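Local coordinates for carboxylase (Deinococcus radiodurans, PDB 5H80), which probably carries out, through its biotin carboxylase domain, the ATP-dependent carboxylation of biotin with bicarbonate, the first half-reaction of a single-chain biotin-dependent carboxylase, at residues K265-A270 with Q461-H466; A432-L437 with Q470-S475. All blocks are in the same frame, centred on the assembly; numbering follows the deposited sequence.

How the contacts relate
Contact 1 lays a helix on an antiparallel sheet and contact 2 joins two helix ends beside it; their centres lie about 9 Å apart. In contact 1 strand 264-270 meets helix 457-465; in contact 2 the start of helix 434-446, which follows strand 421-429 of the same sheet, meets the end of helix 467-471. The order along the chain is 265-270, 432-437, 461-466, 470-475, so the two contacts interleave, and helices 457-465 and 467-471 are consecutive. Phe269 bridges them, touching Leu434 and Tyr472. Strand 264-270 is thereby packed against the carboxyl-terminal part of the biotin carboxylase domain.

Contact 1: K265-A270 with Q461-H466; sequences KLLEFA and QALLHH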
loop_
_atom_site.group_PDB
_atom_site.type_symbol
_atom_site.label_atom_id
_atom_site.label_comp_id
_atom_site.label_asym_id
_atom_site.label_seq_id
_atom_site.Cartn_x
_atom_site.Cartn_y
_atom_site.Cartn_z
ATOM N N LYS A 265 4.290 14.278 18.025
ATOM C CA LYS A 265 5.017 13.426 17.117
ATOM C C LYS A 265 4.773 13.840 15.650
ATOM O O LYS A 265 3.649 14.293 15.343
ATOM C CB LYS A 265 4.580 11.960 17.371
ATOM C CG LYS A 265 4.906 11.352 18.744
ATOM C CD LYS A 265 4.106 10.054 19.016
ATOM C CE LYS A 265 4.372 9.455 20.377
ATOM N NZ LYS A 265 3.520 8.292 20.764
ATOM N N LEU A 266 5.805 13.922 14.815
ATOM C CA LEU A 266 5.699 14.296 13.432
ATOM C C LEU A 266 6.116 13.173 12.509
ATOM O O LEU A 266 5.491 13.013 11.468
ATOM C CB LEU A 266 6.538 15.548 13.052
ATOM C CG LEU A 266 6.067 16.824 13.711
ATOM C CD1 LEU A 266 7.074 17.934 13.500
ATOM C CD2 LEU A 266 4.704 17.176 13.087
ATOM N N LEU A 267 7.208 12.473 12.817
ATOM C CA LEU A 267 7.738 11.380 11.951
ATOM C C LEU A 267 7.874 10.110 12.794
ATOM O O LEU A 267 8.330 10.156 13.936
ATOM C CB LEU A 267 9.087 11.631 11.299
ATOM C CG LEU A 267 9.153 12.799 10.364
ATOM C CD1 LEU A 267 10.543 13.222 10.110
ATOM C CD2 LEU A 267 8.357 12.557 9.043
ATOM N N GLU A 268 7.271 9.025 12.354
ATOM C CA GLU A 268 7.273 7.819 13.191
ATOM C C GLU A 268 7.812 6.704 12.311
ATOM O O GLU A 268 7.248 6.431 11.265
ATOM C CB GLU A 268 5.848 7.583 13.703
ATOM C CG GLU A 268 5.383 8.788 14.585
ATOM C CD GLU A 268 3.927 9.130 14.477
ATOM O OE1 GLU A 268 3.416 9.301 13.355
ATOM O OE2 GLU A 268 3.320 9.233 15.553
ATOM N N PHE A 269 8.805 5.974 12.807
ATOM C CA PHE A 269 9.546 4.942 12.041
ATOM C C PHE A 269 9.296 3.494 12.580
ATOM O O PHE A 269 9.169 3.252 13.745
ATOM C CB PHE A 269 11.015 5.276 12.063
ATOM C CG PHE A 269 11.342 6.479 11.411
ATOM C CD1 PHE A 269 11.902 6.459 10.150
ATOM C CD2 PHE A 269 11.168 7.721 12.015
ATOM C CE1 PHE A 269 12.280 7.588 9.546
ATOM C CE2 PHE A 269 11.606 8.889 11.378
ATOM C CZ PHE A 269 12.069 8.819 10.108
ATOM N N ALA A 270 9.143 2.460 11.711
ATOM C CA ALA A 270 9.037 1.057 12.178
ATOM C C ALA A 270 9.923 0.327 11.074
ATOM O O ALA A 270 9.613 0.434 9.828
ATOM C CB ALA A 270 7.666 0.530 12.313
ATOM N N GLN A 461 9.373 18.143 4.581
ATOM C CA GLN A 461 10.456 17.990 3.651
ATOM C C GLN A 461 11.793 18.492 4.232
ATOM O O GLN A 461 12.822 17.780 4.088
ATOM C CB GLN A 461 10.068 18.546 2.279
ATOM C CG GLN A 461 9.183 17.558 1.516
ATOM C CD GLN A 461 8.406 18.205 0.426
ATOM O OE1 GLN A 461 7.291 18.763 0.635
ATOM N NE2 GLN A 461 8.976 18.188 -0.740
ATOM N N ALA A 462 11.822 19.572 5.017
ATOM C CA ALA A 462 13.104 19.986 5.579
ATOM C C ALA A 462 13.646 18.939 6.567
ATOM O O ALA A 462 14.880 18.652 6.679
ATOM C CB ALA A 462 12.998 21.354 6.229
ATOM N N LEU A 463 12.715 18.347 7.346
ATOM C CA LEU A 463 13.008 17.268 8.299
ATOM C C LEU A 463 13.632 16.104 7.589
ATOM O O LEU A 463 14.701 15.625 7.960
ATOM C CB LEU A 463 11.771 16.812 9.148
ATOM C CG LEU A 463 11.220 17.768 10.216
ATOM C CD1 LEU A 463 9.967 17.188 10.807
ATOM C CD2 LEU A 463 12.255 18.080 11.301
ATOM N N LEU A 464 12.990 15.674 6.527
ATOM C CA LEU A 464 13.432 14.491 5.845
ATOM C C LEU A 464 14.793 14.589 5.126
ATOM O O LEU A 464 15.403 13.516 5.002
ATOM C CB LEU A 464 12.384 13.998 4.860
ATOM C CG LEU A 464 11.055 13.529 5.471
ATOM C CD1 LEU A 464 10.055 13.648 4.379
ATOM C CD2 LEU A 464 11.162 12.116 6.118
ATOM N N HIS A 465 15.203 15.791 4.779
ATOM C CA HIS A 465 16.542 16.091 4.172
ATOM C C HIS A 465 17.624 16.427 5.176
ATOM O O HIS A 465 18.804 16.531 4.775
ATOM C CB HIS A 465 16.385 17.244 3.178
ATOM C CG HIS A 465 15.637 16.867 1.945
ATOM N ND1 HIS A 465 14.293 17.041 1.826
ATOM C CD2 HIS A 465 16.062 16.393 0.754
ATOM C CE1 HIS A 465 13.902 16.690 0.620
ATOM N NE2 HIS A 465 14.958 16.287 -0.051
ATOM N N HIS A 466 17.286 16.618 6.457
ATOM C CA HIS A 466 18.267 17.011 7.416
ATOM C C HIS A 466 19.245 15.833 7.720
ATOM O O HIS A 466 18.842 14.706 7.937
ATOM C CB HIS A 466 17.589 17.588 8.672
ATOM C CG HIS A 466 18.543 18.325 9.572
ATOM N ND1 HIS A 466 19.470 17.705 10.376
ATOM C CD2 HIS A 466 18.694 19.648 9.790
ATOM C CE1 HIS A 466 20.168 18.614 11.031
ATOM N NE2 HIS A 466 19.706 19.806 10.685
#
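Leu463, in the last turn of helix 457-465, sets its side chain against two consecutive leucines, Leu266 and Leu267. Its CB lies 3.9 Å from CD1 of Leu267, while its own CD1 reaches further, to 4.0 Å from CD1 of Leu266. The Leu463 and Leu266 side chains meet roughly at right angles, methyl to methyl, whereas Leu267 comes in at a slant and touches Leu463 both near its base and at its end. With CG anti to the carbonyl carbon (chi1 -70°), Leu463 presents CD1 to both leucines.

One residue on, Leu464 starts off to the flank of the interface, but its end swings back: CD2 is 4.1 Å from CD2 of Leu267. Leu267 therefore divides its two methyls, giving CD1 mainly to Leu463 and CD2 to Leu464, and fits between successive side chains of the helix. All four leucines are buried and the packing is purely apolar.

His465 bonds back onto the preceding turn. Its ND1 donates to Gln461 O at 2.8 Å, nearly straight at 167°, from above the carbonyl plane, while the backbone N of His465 reaches the same oxygen from the opposite face. His466, at the N-cap of the next helix, uses ND1 to cap the backbone N of Asp468 and gives NE2 a partner in Glu485.

This is helix-on-sheet packing within the biotin carboxylase fold. Strand 264-270 is paired with strand 367-374, where Leu267 also touches Ala371; helix 434-446 adds Leu438 beside Leu464, and helix 483-490 brings Leu486 against Leu463.

Contact 2: A432-L437 with Q470-S475; sequences AALPGL and QHYELS
Leu434 reaches across to the end of helix 467-471 chiefly with one methyl, CD2, which meets both a backbone oxygen and a ring. The methyl sits 3.5 Å from Gln470 O. On the tyrosine its nearest atom is CD1 of Tyr472, 3.7 Å from CD2 of Leu434. The leucine and tyrosine side chains cross at about a right angle, and the methyl approaches the ring obliquely. What carries the branch there is the first torsion of Leu434, which leaves CG anti to the backbone N (chi1 175°). Beside it, the ring of Pro435 brings CG to 4.1 Å from Gln470 O, a looser van der Waals contact. Here the two backbones come close, with CA of Pro435 and CA of Gln470 5.5 Å apart.

Tyr472 sits where helix 467-471 gives way to a loop: its phi is positive (52°) and the turn is a Schellman motif, with two bonds back into the last helical turn. The partner is the opposite end of a helix: Leu434 and Pro435 open helix 434-446, just after Ala433 at the N-cap.

Further out, CD1 of Leu474 lies 3.5 Å above the plane of the Tyr472 ring, over its centre, and Phe269 meets that ring edge-to-face. The phenol OH is hydrogen-bonded to Asp256 OD1, which anchors the far end of the side chain, and Pro273 touches both Leu434 and Tyr472. At the N-cap, Ala433 O accepts a hydrogen bond from Gln367 NE2, and Leu437 packs on Val369 and Val427 of the sheet.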
loop_
_atom_site.group_PDB
_atom_site.type_symbol
_atom_site.label_atom_id
_atom_site.label_comp_id
_atom_site.label_asym_id
_atom_site.label_seq_id
_atom_site.Cartn_x
_atom_site.Cartn_y
_atom_site.Cartn_z
ATOM N N ALA A 432 16.895 -2.048 3.619
ATOM C CA ALA A 432 17.103 -1.712 5.056
ATOM C C ALA A 432 17.651 -0.326 5.293
ATOM O O ALA A 432 17.575 0.154 6.437
ATOM C CB ALA A 432 18.092 -2.695 5.694
ATOM N N ALA A 433 18.273 0.251 4.284
ATOM C CA ALA A 433 19.006 1.481 4.409
ATOM C C ALA A 433 18.118 2.785 4.581
ATOM O O ALA A 433 17.345 3.196 3.736
ATOM C CB ALA A 433 20.098 1.633 3.304
ATOM N N LEU A 434 18.191 3.413 5.772
ATOM C CA LEU A 434 17.370 4.627 6.051
ATOM C C LEU A 434 17.325 5.792 5.033
ATOM O O LEU A 434 16.261 6.332 4.748
ATOM C CB LEU A 434 17.678 5.150 7.515
ATOM C CG LEU A 434 17.050 6.453 8.042
ATOM C CD1 LEU A 434 15.579 6.253 8.310
ATOM C CD2 LEU A 434 17.648 6.931 9.387
ATOM N N PRO A 435 18.500 6.260 4.523
ATOM C CA PRO A 435 18.486 7.373 3.580
ATOM C C PRO A 435 17.554 7.173 2.364
ATOM O O PRO A 435 16.779 8.068 2.004
ATOM C CB PRO A 435 19.946 7.505 3.209
ATOM C CG PRO A 435 20.715 7.019 4.393
ATOM C CD PRO A 435 19.901 5.857 4.818
ATOM N N GLY A 436 17.531 5.972 1.838
ATOM C CA GLY A 436 16.617 5.596 0.733
ATOM C C GLY A 436 15.074 5.713 1.037
ATOM O O GLY A 436 14.261 6.291 0.256
ATOM N N LEU A 437 14.763 5.379 2.310
ATOM C CA LEU A 437 13.433 5.538 2.842
ATOM C C LEU A 437 13.080 7.056 2.988
ATOM O O LEU A 437 12.022 7.441 2.537
ATOM C CB LEU A 437 13.275 4.838 4.243
ATOM C CG LEU A 437 11.854 4.990 4.847
ATOM C CD1 LEU A 437 10.766 4.338 4.029
ATOM C CD2 LEU A 437 11.830 4.453 6.320
ATOM N N GLN A 470 18.867 11.820 8.506
ATOM C CA GLN A 470 19.563 10.849 7.691
ATOM C C GLN A 470 20.505 9.848 8.440
ATOM O O GLN A 470 20.450 8.664 8.108
ATOM C CB GLN A 470 20.284 11.584 6.610
ATOM C CG GLN A 470 19.397 12.268 5.608
ATOM C CD GLN A 470 20.161 13.228 4.735
ATOM O OE1 GLN A 470 21.383 13.337 4.815
ATOM N NE2 GLN A 470 19.457 13.921 3.887
ATOM N N HIS A 471 21.176 10.253 9.540
ATOM C CA HIS A 471 21.959 9.359 10.405
ATOM C C HIS A 471 21.262 8.934 11.702
ATOM O O HIS A 471 21.809 8.112 12.379
ATOM C CB HIS A 471 23.246 10.046 10.793
ATOM C CG HIS A 471 24.157 10.272 9.656
ATOM N ND1 HIS A 471 24.730 9.234 8.967
ATOM C CD2 HIS A 471 24.477 11.389 8.998
ATOM C CE1 HIS A 471 25.500 9.712 7.999
ATOM N NE2 HIS A 471 25.349 11.027 7.970
ATOM N N TYR A 472 19.994 9.405 11.857
ATOM C CA TYR A 472 19.183 9.228 13.023
ATOM C C TYR A 472 19.949 9.673 14.281
ATOM O O TYR A 472 19.881 8.915 15.306
ATOM C CB TYR A 472 18.618 7.787 13.086
ATOM C CG TYR A 472 17.185 7.804 13.517
ATOM C CD1 TYR A 472 16.195 8.141 12.566
ATOM C CD2 TYR A 472 16.816 7.618 14.857
ATOM C CE1 TYR A 472 14.819 8.280 12.965
ATOM C CE2 TYR A 472 15.424 7.667 15.245
ATOM C CZ TYR A 472 14.474 8.049 14.336
ATOM O OH TYR A 472 13.168 8.240 14.712
ATOM N N GLU A 473 20.678 10.786 14.206
ATOM C CA GLU A 473 21.402 11.252 15.373
ATOM C C GLU A 473 20.464 12.239 16.083
ATOM O O GLU A 473 20.549 13.463 15.789
ATOM C CB GLU A 473 22.657 11.910 14.933
ATOM C CG GLU A 473 23.661 10.912 14.413
ATOM C CD GLU A 473 24.912 11.590 13.843
ATOM O OE1 GLU A 473 24.898 12.751 13.405
ATOM O OE2 GLU A 473 25.928 10.920 13.865
ATOM N N LEU A 474 19.472 11.717 16.829
ATOM C CA LEU A 474 18.282 12.517 17.206
ATOM C C LEU A 474 17.958 12.205 18.674
ATOM O O LEU A 474 18.351 11.115 19.221
ATOM C CB LEU A 474 17.099 11.994 16.406
ATOM C CG LEU A 474 17.176 12.212 14.895
ATOM C CD1 LEU A 474 15.994 11.467 14.222
ATOM C CD2 LEU A 474 17.224 13.663 14.499
ATOM N N SER A 475 17.313 13.132 19.323
ATOM C CA SER A 475 16.727 12.910 20.612
ATOM C C SER A 475 15.358 13.601 20.576
ATOM O O SER A 475 15.061 14.348 19.631
ATOM C CB SER A 475 17.569 13.669 21.773
ATOM O OG SER A 475 17.475 15.048 21.520
#